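Long-range contacts in pyridine nucleotide-disulphide oxidoreductase dimerisation region (Escherichia coli BL21, PDB 6KYY), which is an FAD-containing disulfide reductase of the pyridine nucleotide-disulfide oxidoreductase family, probably involved in resistance to reactive chlorine species: residues V14-G19 with I132-Q137; G279-D284 with G298-G303; T307-D312 with D330-V335. One frame throughout, in Å; residues are numbered along the deposited sequence.

Contact 1. Residues V14-G19 with I132-Q137. With FAD (flavin-adenine dinucleotide), chain N.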
loop_
_atom_site.group_PDB
_atom_site.type_symbol
_atom_site.label_atom_id
_atom_site.label_comp_id
_atom_site.label_asym_id
_atom_site.label_seq_id
_atom_site.Cartn_x
_atom_site.Cartn_y
_atom_site.Cartn_z
ATOM N N VAL B 14 -0.804 -30.435 -22.059
ATOM C CA VAL B 14 -2.144 -30.553 -21.494
ATOM C C VAL B 14 -2.070 -30.126 -20.036
ATOM O O VAL B 14 -1.318 -30.715 -19.250
ATOM C CB VAL B 14 -2.705 -31.978 -21.619
ATOM C CG1 VAL B 14 -4.126 -32.034 -21.078
ATOM C CG2 VAL B 14 -2.668 -32.440 -23.063
ATOM N N ILE B 15 -2.842 -29.105 -19.678
ATOM C CA ILE B 15 -2.894 -28.587 -18.317
ATOM C C ILE B 15 -4.212 -29.020 -17.690
ATOM O O ILE B 15 -5.261 -28.988 -18.343
ATOM C CB ILE B 15 -2.738 -27.053 -18.295
ATOM C CG1 ILE B 15 -1.361 -26.657 -18.831
ATOM C CG2 ILE B 15 -2.928 -26.512 -16.889
ATOM C CD1 ILE B 15 -1.377 -25.436 -19.719
ATOM N N ILE B 16 -4.152 -29.437 -16.426
ATOM C CA ILE B 16 -5.327 -29.940 -15.722
ATOM C C ILE B 16 -5.741 -28.953 -14.639
ATOM O O ILE B 16 -5.231 -29.001 -13.514
ATOM C CB ILE B 16 -5.057 -31.334 -15.126
ATOM C CG1 ILE B 16 -4.525 -32.278 -16.206
ATOM C CG2 ILE B 16 -6.320 -31.898 -14.495
ATOM C CD1 ILE B 16 -3.948 -33.562 -15.660
ATOM N N GLY B 17 -6.671 -28.060 -14.967
ATOM C CA GLY B 17 -7.142 -27.073 -14.015
ATOM C C GLY B 17 -6.846 -25.651 -14.441
ATOM O O GLY B 17 -5.821 -25.389 -15.078
ATOM N N PHE B 18 -7.738 -24.720 -14.098
ATOM C CA PHE B 18 -7.573 -23.313 -14.437
ATOM C C PHE B 18 -6.826 -22.532 -13.362
ATOM O O PHE B 18 -7.103 -21.342 -13.163
ATOM C CB PHE B 18 -8.937 -22.674 -14.705
ATOM C CG PHE B 18 -8.958 -21.766 -15.903
ATOM C CD1 PHE B 18 -8.258 -20.570 -15.897
ATOM C CD2 PHE B 18 -9.681 -22.105 -17.036
ATOM C CE1 PHE B 18 -8.278 -19.730 -16.994
ATOM C CE2 PHE B 18 -9.703 -21.271 -18.139
ATOM C CZ PHE B 18 -9.001 -20.082 -18.117
ATOM N N GLY B 19 -5.883 -23.164 -12.671
ATOM C CA GLY B 19 -5.159 -22.512 -11.601
ATOM C C GLY B 19 -4.279 -21.375 -12.093
ATOM O O GLY B 19 -4.184 -21.076 -13.284
ATOM N N ILE B 132 -0.058 -30.886 -13.952
ATOM C CA ILE B 132 -1.110 -31.007 -12.948
ATOM C C ILE B 132 -1.246 -29.679 -12.211
ATOM O O ILE B 132 -0.275 -29.168 -11.645
ATOM C CB ILE B 132 -0.811 -32.155 -11.974
ATOM C CG1 ILE B 132 -0.835 -33.496 -12.711
ATOM C CG2 ILE B 132 -1.805 -32.150 -10.820
ATOM C CD1 ILE B 132 -0.800 -34.702 -11.795
ATOM N N ASN B 133 -2.458 -29.124 -12.208
ATOM C CA ASN B 133 -2.729 -27.816 -11.619
ATOM C C ASN B 133 -4.113 -27.798 -10.981
ATOM O O ASN B 133 -4.882 -26.846 -11.149
ATOM C CB ASN B 133 -2.603 -26.711 -12.669
ATOM C CG ASN B 133 -2.497 -25.328 -12.057
ATOM O OD1 ASN B 133 -2.750 -24.324 -12.721
ATOM N ND2 ASN B 133 -2.124 -25.269 -10.784
ATOM N N THR B 134 -4.448 -28.849 -10.231
ATOM C CA THR B 134 -5.797 -29.014 -9.707
ATOM C C THR B 134 -6.042 -28.276 -8.398
ATOM O O THR B 134 -7.200 -28.153 -7.986
ATOM C CB THR B 134 -6.113 -30.501 -9.510
ATOM O OG1 THR B 134 -5.076 -31.116 -8.737
ATOM C CG2 THR B 134 -6.223 -31.203 -10.853
ATOM N N GLY B 135 -4.997 -27.789 -7.732
ATOM C CA GLY B 135 -5.218 -27.042 -6.510
ATOM C C GLY B 135 -5.597 -27.935 -5.339
ATOM O O GLY B 135 -5.279 -29.128 -5.295
ATOM N N ALA B 136 -6.299 -27.344 -4.378
ATOM C CA ALA B 136 -6.636 -27.995 -3.120
ATOM C C ALA B 136 -8.152 -28.072 -2.949
ATOM O O ALA B 136 -8.926 -27.657 -3.815
ATOM C CB ALA B 136 -5.996 -27.256 -1.942
ATOM N N GLN B 137 -8.567 -28.616 -1.805
ATOM C CA GLN B 137 -9.975 -28.747 -1.458
ATOM C C GLN B 137 -10.117 -28.652 0.054
ATOM O O GLN B 137 -9.152 -28.838 0.800
ATOM C CB GLN B 137 -10.564 -30.064 -1.974
ATOM C CG GLN B 137 -10.128 -31.286 -1.181
ATOM C CD GLN B 137 -10.272 -32.575 -1.965
ATOM O OE1 GLN B 137 -11.276 -32.796 -2.641
ATOM N NE2 GLN B 137 -9.264 -33.436 -1.879
HETATM P PA FAD N . -6.348 -23.446 -8.234
HETATM O O1A FAD N . -6.814 -24.053 -6.964
HETATM O O2A FAD N . -6.410 -21.916 -8.304
HETATM O O5B FAD N . -7.124 -24.056 -9.454
HETATM C C5B FAD N . -7.816 -25.318 -9.345
HETATM C C4B FAD N . -8.699 -25.489 -10.556
HETATM O O4B FAD N . -8.579 -26.838 -11.064
HETATM C C3B FAD N . -10.189 -25.243 -10.315
HETATM O O3B FAD N . -10.740 -24.449 -11.358
HETATM C C2B FAD N . -10.779 -26.656 -10.293
HETATM O O2B FAD N . -12.126 -26.673 -10.751
HETATM C C1B FAD N . -9.866 -27.371 -11.283
HETATM N N9A FAD N . -9.806 -28.820 -11.112
HETATM C C8A FAD N . -9.626 -29.510 -9.942
HETATM N N7A FAD N . -9.615 -30.815 -10.086
HETATM C C5A FAD N . -9.802 -30.995 -11.448
HETATM C C6A FAD N . -9.888 -32.149 -12.251
HETATM N N6A FAD N . -9.791 -33.394 -11.777
HETATM N N1A FAD N . -10.078 -31.977 -13.579
HETATM C C2A FAD N . -10.175 -30.736 -14.060
HETATM N N3A FAD N . -10.111 -29.576 -13.402
HETATM C C4A FAD N . -9.921 -29.775 -12.093
HETATM N N1 FAD N . -3.598 -17.037 -1.712
HETATM C C2 FAD N . -2.870 -15.885 -1.611
HETATM O O2 FAD N . -1.770 -15.763 -2.162
HETATM N N3 FAD N . -3.367 -14.822 -0.877
HETATM C C4 FAD N . -4.564 -14.796 -0.188
HETATM O O4 FAD N . -4.903 -13.784 0.422
HETATM C C4X FAD N . -5.328 -16.027 -0.299
HETATM N N5 FAD N . -6.486 -16.082 0.291
HETATM C C5X FAD N . -7.217 -17.253 0.180
HETATM C C6 FAD N . -8.451 -17.334 0.822
HETATM C C7 FAD N . -9.225 -18.488 0.742
HETATM C C7M FAD N . -10.554 -18.540 1.448
HETATM C C8 FAD N . -8.755 -19.587 0.005
HETATM C C8M FAD N . -9.567 -20.850 -0.101
HETATM C C9 FAD N . -7.522 -19.511 -0.636
HETATM C C9A FAD N . -6.754 -18.355 -0.555
HETATM N N10 FAD N . -5.505 -18.242 -1.197
HETATM C C10 FAD N . -4.763 -17.092 -1.089
HETATM C "C1'" FAD N . -4.956 -19.363 -1.975
HETATM C "C2'" FAD N . -5.290 -19.289 -3.461
HETATM O "O2'" FAD N . -6.700 -19.393 -3.659
HETATM C "C3'" FAD N . -4.596 -20.443 -4.188
HETATM O "O3'" FAD N . -3.379 -20.746 -3.518
HETATM C "C4'" FAD N . -4.296 -20.168 -5.662
HETATM O "O4'" FAD N . -5.520 -20.117 -6.396
HETATM C "C5'" FAD N . -3.359 -21.194 -6.268
HETATM O "O5'" FAD N . -4.131 -22.324 -6.724
HETATM P P FAD N . -3.560 -23.319 -7.803
HETATM O O1P FAD N . -2.749 -22.541 -8.843
HETATM O O2P FAD N . -2.825 -24.425 -7.152
HETATM O O3P FAD N . -4.853 -23.884 -8.529
#

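Contact 2. Residues G279-D284 with G298-G303. With FAD (flavin-adenine dinucleotide), chain N.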
loop_
_atom_site.group_PDB
_atom_site.type_symbol
_atom_site.label_atom_id
_atom_site.label_comp_id
_atom_site.label_asym_id
_atom_site.label_seq_id
_atom_site.Cartn_x
_atom_site.Cartn_y
_atom_site.Cartn_z
ATOM N N GLY B 279 -2.163 -36.328 0.464
ATOM C CA GLY B 279 -2.774 -36.302 -0.846
ATOM C C GLY B 279 -2.008 -35.508 -1.882
ATOM O O GLY B 279 -2.512 -35.335 -2.998
ATOM N N ALA B 280 -0.809 -35.037 -1.555
ATOM C CA ALA B 280 -0.051 -34.144 -2.416
ATOM C C ALA B 280 0.834 -34.919 -3.381
ATOM O O ALA B 280 1.336 -36.001 -3.067
ATOM C CB ALA B 280 0.813 -33.199 -1.581
ATOM N N THR B 281 1.027 -34.342 -4.562
ATOM C CA THR B 281 1.944 -34.896 -5.548
ATOM C C THR B 281 3.375 -34.511 -5.193
ATOM O O THR B 281 3.665 -33.338 -4.934
ATOM C CB THR B 281 1.594 -34.383 -6.944
ATOM O OG1 THR B 281 1.887 -32.983 -7.021
ATOM C CG2 THR B 281 0.117 -34.596 -7.234
ATOM N N VAL B 282 4.269 -35.496 -5.173
ATOM C CA VAL B 282 5.671 -35.241 -4.866
ATOM C C VAL B 282 6.358 -34.677 -6.104
ATOM O O VAL B 282 6.078 -35.092 -7.237
ATOM C CB VAL B 282 6.358 -36.522 -4.352
ATOM C CG1 VAL B 282 5.499 -37.183 -3.282
ATOM C CG2 VAL B 282 6.633 -37.499 -5.484
ATOM N N VAL B 283 7.246 -33.702 -5.896
ATOM C CA VAL B 283 7.824 -32.936 -6.993
ATOM C C VAL B 283 9.285 -32.616 -6.709
ATOM O O VAL B 283 9.743 -32.627 -5.564
ATOM C CB VAL B 283 7.046 -31.627 -7.257
ATOM C CG1 VAL B 283 5.821 -31.897 -8.108
ATOM C CG2 VAL B 283 6.655 -30.970 -5.942
ATOM N N ASP B 284 10.011 -32.317 -7.782
ATOM C CA ASP B 284 11.396 -31.876 -7.705
ATOM C C ASP B 284 11.450 -30.446 -7.172
ATOM O O ASP B 284 10.441 -29.852 -6.778
ATOM C CB ASP B 284 12.054 -31.949 -9.081
ATOM C CG ASP B 284 12.533 -33.337 -9.435
ATOM O OD1 ASP B 284 12.367 -34.259 -8.611
ATOM O OD2 ASP B 284 13.080 -33.501 -10.546
ATOM N N GLY B 298 1.321 -25.573 -8.087
ATOM C CA GLY B 298 0.327 -25.023 -7.189
ATOM C C GLY B 298 0.126 -25.848 -5.933
ATOM O O GLY B 298 0.960 -26.665 -5.531
ATOM N N ASP B 299 -1.033 -25.626 -5.307
ATOM C CA ASP B 299 -1.352 -26.241 -4.023
ATOM C C ASP B 299 -1.448 -27.759 -4.092
ATOM O O ASP B 299 -1.483 -28.406 -3.040
ATOM C CB ASP B 299 -2.660 -25.665 -3.482
ATOM C CG ASP B 299 -2.702 -24.151 -3.552
ATOM O OD1 ASP B 299 -1.625 -23.528 -3.659
ATOM O OD2 ASP B 299 -3.814 -23.584 -3.503
ATOM N N VAL B 300 -1.499 -28.343 -5.291
ATOM C CA VAL B 300 -1.476 -29.794 -5.420
ATOM C C VAL B 300 -0.115 -30.383 -5.079
ATOM O O VAL B 300 0.006 -31.605 -4.934
ATOM C CB VAL B 300 -1.905 -30.203 -6.844
ATOM C CG1 VAL B 300 -0.730 -30.116 -7.807
ATOM C CG2 VAL B 300 -2.504 -31.597 -6.845
ATOM N N THR B 301 0.908 -29.544 -4.938
ATOM C CA THR B 301 2.255 -29.982 -4.600
ATOM C C THR B 301 2.468 -30.160 -3.103
ATOM O O THR B 301 3.538 -30.622 -2.696
ATOM C CB THR B 301 3.286 -28.978 -5.133
ATOM O OG1 THR B 301 2.924 -27.655 -4.722
ATOM C CG2 THR B 301 3.347 -29.027 -6.651
ATOM N N GLY B 302 1.485 -29.809 -2.278
ATOM C CA GLY B 302 1.716 -29.798 -0.850
ATOM C C GLY B 302 2.515 -28.617 -0.358
ATOM O O GLY B 302 2.818 -28.543 0.836
ATOM N N GLY B 303 2.868 -27.690 -1.247
ATOM C CA GLY B 303 3.585 -26.497 -0.863
ATOM C C GLY B 303 2.683 -25.467 -0.218
ATOM O O GLY B 303 1.493 -25.688 0.013
HETATM P PA FAD N . -6.348 -23.446 -8.234
HETATM O O1A FAD N . -6.814 -24.053 -6.964
HETATM O O2A FAD N . -6.410 -21.916 -8.304
HETATM O O5B FAD N . -7.124 -24.056 -9.454
HETATM C C5B FAD N . -7.816 -25.318 -9.345
HETATM C C4B FAD N . -8.699 -25.489 -10.556
HETATM O O4B FAD N . -8.579 -26.838 -11.064
HETATM C C3B FAD N . -10.189 -25.243 -10.315
HETATM O O3B FAD N . -10.740 -24.449 -11.358
HETATM C C2B FAD N . -10.779 -26.656 -10.293
HETATM O O2B FAD N . -12.126 -26.673 -10.751
HETATM C C1B FAD N . -9.866 -27.371 -11.283
HETATM N N9A FAD N . -9.806 -28.820 -11.112
HETATM C C8A FAD N . -9.626 -29.510 -9.942
HETATM N N7A FAD N . -9.615 -30.815 -10.086
HETATM C C5A FAD N . -9.802 -30.995 -11.448
HETATM C C6A FAD N . -9.888 -32.149 -12.251
HETATM N N6A FAD N . -9.791 -33.394 -11.777
HETATM N N1A FAD N . -10.078 -31.977 -13.579
HETATM C C2A FAD N . -10.175 -30.736 -14.060
HETATM N N3A FAD N . -10.111 -29.576 -13.402
HETATM C C4A FAD N . -9.921 -29.775 -12.093
HETATM N N1 FAD N . -3.598 -17.037 -1.712
HETATM C C2 FAD N . -2.870 -15.885 -1.611
HETATM O O2 FAD N . -1.770 -15.763 -2.162
HETATM N N3 FAD N . -3.367 -14.822 -0.877
HETATM C C4 FAD N . -4.564 -14.796 -0.188
HETATM O O4 FAD N . -4.903 -13.784 0.422
HETATM C C4X FAD N . -5.328 -16.027 -0.299
HETATM N N5 FAD N . -6.486 -16.082 0.291
HETATM C C5X FAD N . -7.217 -17.253 0.180
HETATM C C6 FAD N . -8.451 -17.334 0.822
HETATM C C7 FAD N . -9.225 -18.488 0.742
HETATM C C7M FAD N . -10.554 -18.540 1.448
HETATM C C8 FAD N . -8.755 -19.587 0.005
HETATM C C8M FAD N . -9.567 -20.850 -0.101
HETATM C C9 FAD N . -7.522 -19.511 -0.636
HETATM C C9A FAD N . -6.754 -18.355 -0.555
HETATM N N10 FAD N . -5.505 -18.242 -1.197
HETATM C C10 FAD N . -4.763 -17.092 -1.089
HETATM C "C1'" FAD N . -4.956 -19.363 -1.975
HETATM C "C2'" FAD N . -5.290 -19.289 -3.461
HETATM O "O2'" FAD N . -6.700 -19.393 -3.659
HETATM C "C3'" FAD N . -4.596 -20.443 -4.188
HETATM O "O3'" FAD N . -3.379 -20.746 -3.518
HETATM C "C4'" FAD N . -4.296 -20.168 -5.662
HETATM O "O4'" FAD N . -5.520 -20.117 -6.396
HETATM C "C5'" FAD N . -3.359 -21.194 -6.268
HETATM O "O5'" FAD N . -4.131 -22.324 -6.724
HETATM P P FAD N . -3.560 -23.319 -7.803
HETATM O O1P FAD N . -2.749 -22.541 -8.843
HETATM O O2P FAD N . -2.825 -24.425 -7.152
HETATM O O3P FAD N . -4.853 -23.884 -8.529
#

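Contact 3. Residues T307-D312 with D330-V335. With FAD (flavin-adenine dinucleotide), chain N.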
loop_
_atom_site.group_PDB
_atom_site.type_symbol
_atom_site.label_atom_id
_atom_site.label_comp_id
_atom_site.label_asym_id
_atom_site.label_seq_id
_atom_site.Cartn_x
_atom_site.Cartn_y
_atom_site.Cartn_z
ATOM N N THR B 307 -1.119 -17.792 -3.965
ATOM C CA THR B 307 -1.236 -17.608 -5.408
ATOM C C THR B 307 0.113 -17.270 -6.031
ATOM O O THR B 307 0.418 -17.711 -7.145
ATOM C CB THR B 307 -2.260 -16.515 -5.715
ATOM O OG1 THR B 307 -3.439 -16.733 -4.931
ATOM C CG2 THR B 307 -2.634 -16.531 -7.188
ATOM N N TYR B 308 0.939 -16.500 -5.321
ATOM C CA TYR B 308 2.238 -16.097 -5.844
ATOM C C TYR B 308 3.273 -17.216 -5.790
ATOM O O TYR B 308 4.306 -17.114 -6.459
ATOM C CB TYR B 308 2.751 -14.865 -5.089
ATOM C CG TYR B 308 2.495 -14.882 -3.595
ATOM C CD1 TYR B 308 3.482 -15.286 -2.711
ATOM C CD2 TYR B 308 1.273 -14.477 -3.070
ATOM C CE1 TYR B 308 3.261 -15.302 -1.348
ATOM C CE2 TYR B 308 1.042 -14.490 -1.709
ATOM C CZ TYR B 308 2.040 -14.904 -0.852
ATOM O OH TYR B 308 1.820 -14.920 0.505
ATOM N N ILE B 309 3.029 -18.273 -5.013
ATOM C CA ILE B 309 3.904 -19.441 -5.068
ATOM C C ILE B 309 3.540 -20.315 -6.261
ATOM O O ILE B 309 4.418 -20.873 -6.929
ATOM C CB ILE B 309 3.849 -20.224 -3.741
ATOM C CG1 ILE B 309 4.788 -19.597 -2.714
ATOM C CG2 ILE B 309 4.239 -21.680 -3.942
ATOM C CD1 ILE B 309 4.582 -18.126 -2.527
ATOM N N SER B 310 2.243 -20.440 -6.552
ATOM C CA SER B 310 1.825 -21.080 -7.794
ATOM C C SER B 310 2.319 -20.295 -9.003
ATOM O O SER B 310 2.687 -20.883 -10.027
ATOM C CB SER B 310 0.303 -21.218 -7.825
ATOM O OG SER B 310 -0.111 -22.140 -8.820
ATOM N N LEU B 311 2.341 -18.963 -8.900
ATOM C CA LEU B 311 2.876 -18.148 -9.988
ATOM C C LEU B 311 4.366 -18.397 -10.179
ATOM O O LEU B 311 4.844 -18.495 -11.316
ATOM C CB LEU B 311 2.612 -16.666 -9.722
ATOM C CG LEU B 311 2.953 -15.730 -10.883
ATOM C CD1 LEU B 311 2.069 -16.025 -12.085
ATOM C CD2 LEU B 311 2.836 -14.269 -10.471
ATOM N N ASP B 312 5.117 -18.498 -9.080
ATOM C CA ASP B 312 6.530 -18.837 -9.187
ATOM C C ASP B 312 6.722 -20.238 -9.749
ATOM O O ASP B 312 7.735 -20.511 -10.401
ATOM C CB ASP B 312 7.211 -18.717 -7.825
ATOM C CG ASP B 312 8.721 -18.764 -7.926
ATOM O OD1 ASP B 312 9.292 -17.911 -8.637
ATOM O OD2 ASP B 312 9.334 -19.653 -7.298
ATOM N N ASP B 330 14.461 -24.130 -5.136
ATOM C CA ASP B 330 15.578 -23.780 -4.270
ATOM C C ASP B 330 15.959 -22.310 -4.380
ATOM O O ASP B 330 16.791 -21.844 -3.596
ATOM C CB ASP B 330 16.799 -24.648 -4.593
ATOM C CG ASP B 330 16.632 -26.090 -4.144
ATOM O OD1 ASP B 330 17.394 -26.954 -4.629
ATOM O OD2 ASP B 330 15.744 -26.360 -3.308
ATOM N N ASP B 331 15.389 -21.578 -5.338
ATOM C CA ASP B 331 15.616 -20.144 -5.454
ATOM C C ASP B 331 14.752 -19.330 -4.500
ATOM O O ASP B 331 14.933 -18.112 -4.416
ATOM C CB ASP B 331 15.352 -19.679 -6.888
ATOM C CG ASP B 331 16.450 -20.087 -7.848
ATOM O OD1 ASP B 331 16.323 -21.157 -8.480
ATOM O OD2 ASP B 331 17.437 -19.335 -7.977
ATOM N N ARG B 332 13.829 -19.969 -3.787
ATOM C CA ARG B 332 12.889 -19.252 -2.938
ATOM C C ARG B 332 13.516 -18.942 -1.585
ATOM O O ARG B 332 14.077 -19.827 -0.932
ATOM C CB ARG B 332 11.615 -20.073 -2.749
ATOM C CG ARG B 332 10.511 -19.740 -3.734
ATOM C CD ARG B 332 9.495 -20.862 -3.813
ATOM N NE ARG B 332 8.851 -20.921 -5.120
ATOM C CZ ARG B 332 8.084 -21.926 -5.529
ATOM N NH1 ARG B 332 7.868 -22.963 -4.732
ATOM N NH2 ARG B 332 7.536 -21.894 -6.736
ATOM N N LYS B 333 13.416 -17.684 -1.163
ATOM C CA LYS B 333 13.883 -17.287 0.155
ATOM C C LYS B 333 13.046 -16.115 0.644
ATOM O O LYS B 333 12.586 -15.288 -0.148
ATOM C CB LYS B 333 15.374 -16.924 0.147
ATOM C CG LYS B 333 15.727 -15.668 -0.632
ATOM C CD LYS B 333 17.178 -15.279 -0.393
ATOM C CE LYS B 333 17.666 -14.263 -1.411
ATOM N NZ LYS B 333 18.859 -13.522 -0.914
ATOM N N ASN B 334 12.850 -16.063 1.961
ATOM C CA ASN B 334 12.077 -15.015 2.625
ATOM C C ASN B 334 10.718 -14.821 1.950
ATOM O O ASN B 334 10.375 -13.739 1.468
ATOM C CB ASN B 334 12.861 -13.703 2.674
ATOM C CG ASN B 334 14.275 -13.886 3.189
ATOM O OD1 ASN B 334 14.495 -14.529 4.216
ATOM N ND2 ASN B 334 15.242 -13.302 2.488
ATOM N N VAL B 335 9.945 -15.901 1.925
ATOM C CA VAL B 335 8.617 -15.889 1.320
ATOM C C VAL B 335 7.661 -15.131 2.235
ATOM O O VAL B 335 7.456 -15.536 3.388
ATOM C CB VAL B 335 8.113 -17.314 1.053
ATOM C CG1 VAL B 335 6.692 -17.275 0.528
ATOM C CG2 VAL B 335 9.030 -18.028 0.072
HETATM P PA FAD N . -6.348 -23.446 -8.234
HETATM O O1A FAD N . -6.814 -24.053 -6.964
HETATM O O2A FAD N . -6.410 -21.916 -8.304
HETATM O O5B FAD N . -7.124 -24.056 -9.454
HETATM C C5B FAD N . -7.816 -25.318 -9.345
HETATM C C4B FAD N . -8.699 -25.489 -10.556
HETATM O O4B FAD N . -8.579 -26.838 -11.064
HETATM C C3B FAD N . -10.189 -25.243 -10.315
HETATM O O3B FAD N . -10.740 -24.449 -11.358
HETATM C C2B FAD N . -10.779 -26.656 -10.293
HETATM O O2B FAD N . -12.126 -26.673 -10.751
HETATM C C1B FAD N . -9.866 -27.371 -11.283
HETATM N N9A FAD N . -9.806 -28.820 -11.112
HETATM C C8A FAD N . -9.626 -29.510 -9.942
HETATM N N7A FAD N . -9.615 -30.815 -10.086
HETATM C C5A FAD N . -9.802 -30.995 -11.448
HETATM C C6A FAD N . -9.888 -32.149 -12.251
HETATM N N6A FAD N . -9.791 -33.394 -11.777
HETATM N N1A FAD N . -10.078 -31.977 -13.579
HETATM C C2A FAD N . -10.175 -30.736 -14.060
HETATM N N3A FAD N . -10.111 -29.576 -13.402
HETATM C C4A FAD N . -9.921 -29.775 -12.093
HETATM N N1 FAD N . -3.598 -17.037 -1.712
HETATM C C2 FAD N . -2.870 -15.885 -1.611
HETATM O O2 FAD N . -1.770 -15.763 -2.162
HETATM N N3 FAD N . -3.367 -14.822 -0.877
HETATM C C4 FAD N . -4.564 -14.796 -0.188
HETATM O O4 FAD N . -4.903 -13.784 0.422
HETATM C C4X FAD N . -5.328 -16.027 -0.299
HETATM N N5 FAD N . -6.486 -16.082 0.291
HETATM C C5X FAD N . -7.217 -17.253 0.180
HETATM C C6 FAD N . -8.451 -17.334 0.822
HETATM C C7 FAD N . -9.225 -18.488 0.742
HETATM C C7M FAD N . -10.554 -18.540 1.448
HETATM C C8 FAD N . -8.755 -19.587 0.005
HETATM C C8M FAD N . -9.567 -20.850 -0.101
HETATM C C9 FAD N . -7.522 -19.511 -0.636
HETATM C C9A FAD N . -6.754 -18.355 -0.555
HETATM N N10 FAD N . -5.505 -18.242 -1.197
HETATM C C10 FAD N . -4.763 -17.092 -1.089
HETATM C "C1'" FAD N . -4.956 -19.363 -1.975
HETATM C "C2'" FAD N . -5.290 -19.289 -3.461
HETATM O "O2'" FAD N . -6.700 -19.393 -3.659
HETATM C "C3'" FAD N . -4.596 -20.443 -4.188
HETATM O "O3'" FAD N . -3.379 -20.746 -3.518
HETATM C "C4'" FAD N . -4.296 -20.168 -5.662
HETATM O "O4'" FAD N . -5.520 -20.117 -6.396
HETATM C "C5'" FAD N . -3.359 -21.194 -6.268
HETATM O "O5'" FAD N . -4.131 -22.324 -6.724
HETATM P P FAD N . -3.560 -23.319 -7.803
HETATM O O1P FAD N . -2.749 -22.541 -8.843
HETATM O O2P FAD N . -2.825 -24.425 -7.152
HETATM O O3P FAD N . -4.853 -23.884 -8.529
#

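Contact 1. Residues V14-G19 with I132-Q137
Ile16 and Ile132 form a parallel bridge with their CA atoms 5.2 Å apart, and just beyond it Asn133 N gives a weak hydrogen bond (134°) to Ile16 O at 3.1 Å. Apolar contact lies on one face of the sheet: Ile16 runs beside Thr134, both pointing the same way, their CG2 methyls 3.7 Å apart, and Ile16 CD1 reaches Ile132 CG1. The CG2 methyls of Ile16 and Thr134 also border the adenine, Thr134 CG2 lying 3.5 Å from FAD N7A. Strand 10-16 turns into helix 20-31 through Gly17, Gly19 and Gly22, consistent with the GxGxxG dinucleotide-binding turn of a Rossmann-type fold; Gly17 CA sits 3.3 Å from FAD O4B. Further polar contacts come from the Asn133 side-chain amide. Its CG is anti to the backbone N (chi1 -164°), carrying Asn133 OD1 within 3.2 Å of Gly19 CA, where it accepts the amide of Gly22. Asn133 ND2 gives one hydrogen bond to Met297 O and a weak one to FAD O1P, 3.4 Å away.

Contact 2. Residues G279-D284 with G298-G303
Val283 lays its CG2 methyl against Thr301 CG2, 3.9 Å away, the two side chains crossing at about a right angle. Earlier in the same segment, the Ala280 methyl rests just past the 3-10 turn, with Ala280 CB 3.5 Å from Gly302 N. Between these two contacts, Val300 O is gripped twice by one residue. Thr281 N meets Val300 O at 2.9 Å in a nearly straight bond (163°) close to the line of the carbonyl, while Thr281 OG1 donates to the same oxygen from above the carbonyl plane, 54° out of it, at 3.1 Å. With OG1 placed between the backbone N and the carbonyl carbon (chi1 69°), hydroxyl and amide can address a single acceptor. The short 3-10 turn begins at the Asp of the Gly298-Asp299 pair, the Gly-Asp signature of FAD-dependent disulfide reductases: Asp299 N donates to FAD O2P at 2.8 Å, and Asp299 OD2 accepts the ribityl O3' of FAD at 2.9 Å. Thr281, Val283 and Thr301 pack on Ala296 of strand 294-296, which leads into the turn, and Val300 touches Thr134; after a short loop the chain enters helix 307-321, whose Asp313 accepts the amide of Gly298.

Contact 3. Residues T307-D312 with D330-V335
The backbones of Ile309 and Val335 keep their CA atoms 8.7 Å apart, and those of Asp312 and Arg332 8.9 Å apart, so the first turns of helix 307-321 meet the largely irregular segment 330-335 through side chains. Arg332, extended from CG to NE, and Asp312 approach from opposite directions. Asp312 has CG anti to its own N (chi1 -168°), which turns the carboxylate toward the loop, and Asp312 OD2 takes NE of Arg332 at 2.6 Å, on its anti side and somewhat out of the carboxylate plane, and, more weakly, NH2 of Arg332 at 2.9 Å. The oxygen lies near the guanidinium plane, but the two flat groups are turned 59° against each other. Both partners are shared: Asp312 OD1 bridges to Arg327, and Arg332 NH2 to Asp313. Over one guanidinium face sits Ile309 CG2, 3.9 Å from NH1 of Arg332. The arrangement ties the helix whose first turn binds the flavin to the chain that runs into strand 337-339, an edge of the antiparallel sheet. At the helix start, Thr307 N donates to FAD O2 at 2.8 Å, nearly straight (170°), and one turn on Ser310 OG binds FAD O1P. The N-terminal end of a helix directed at O2 would probably stabilise negative charge on the flavin. On the loop side, Val335 CG1 touches Ile309 CD1 at 3.8 Å and comes to the edge of the Tyr308 ring, 4.4 Å from Tyr308 CE1. The Tyr308 hydroxyl is hydrogen-bonded to Pro336 O. Tyr308 also packs on Phe431 and Arg332 on Ile430, both of the second subunit.

In the fold
The three contacts follow one another along the chain and differ in the part of the FAD they reach, but meet at the flavin-side phosphate: contact 1 also borders the adenosine end, contact 2 the ribityl chain, contact 3 the flavin O2. Contacts 1 and 2, with centres about 11 Å apart, join where Ile132 CG2 meets Val300 CG1 at 3.8 Å. Contact 2 passes to contact 3, about 14 Å away between centres, through Gly298 CA and Ser310 OG, 3.3 Å apart. Asn133 of contact 1, weakly, and Ser310 of contact 3 both hydrogen-bond O1P. Thr307 also packs on His433 of the second subunit, the probable proton acceptor, and the Tyr308 side chain is about 9 Å from that of Cys50.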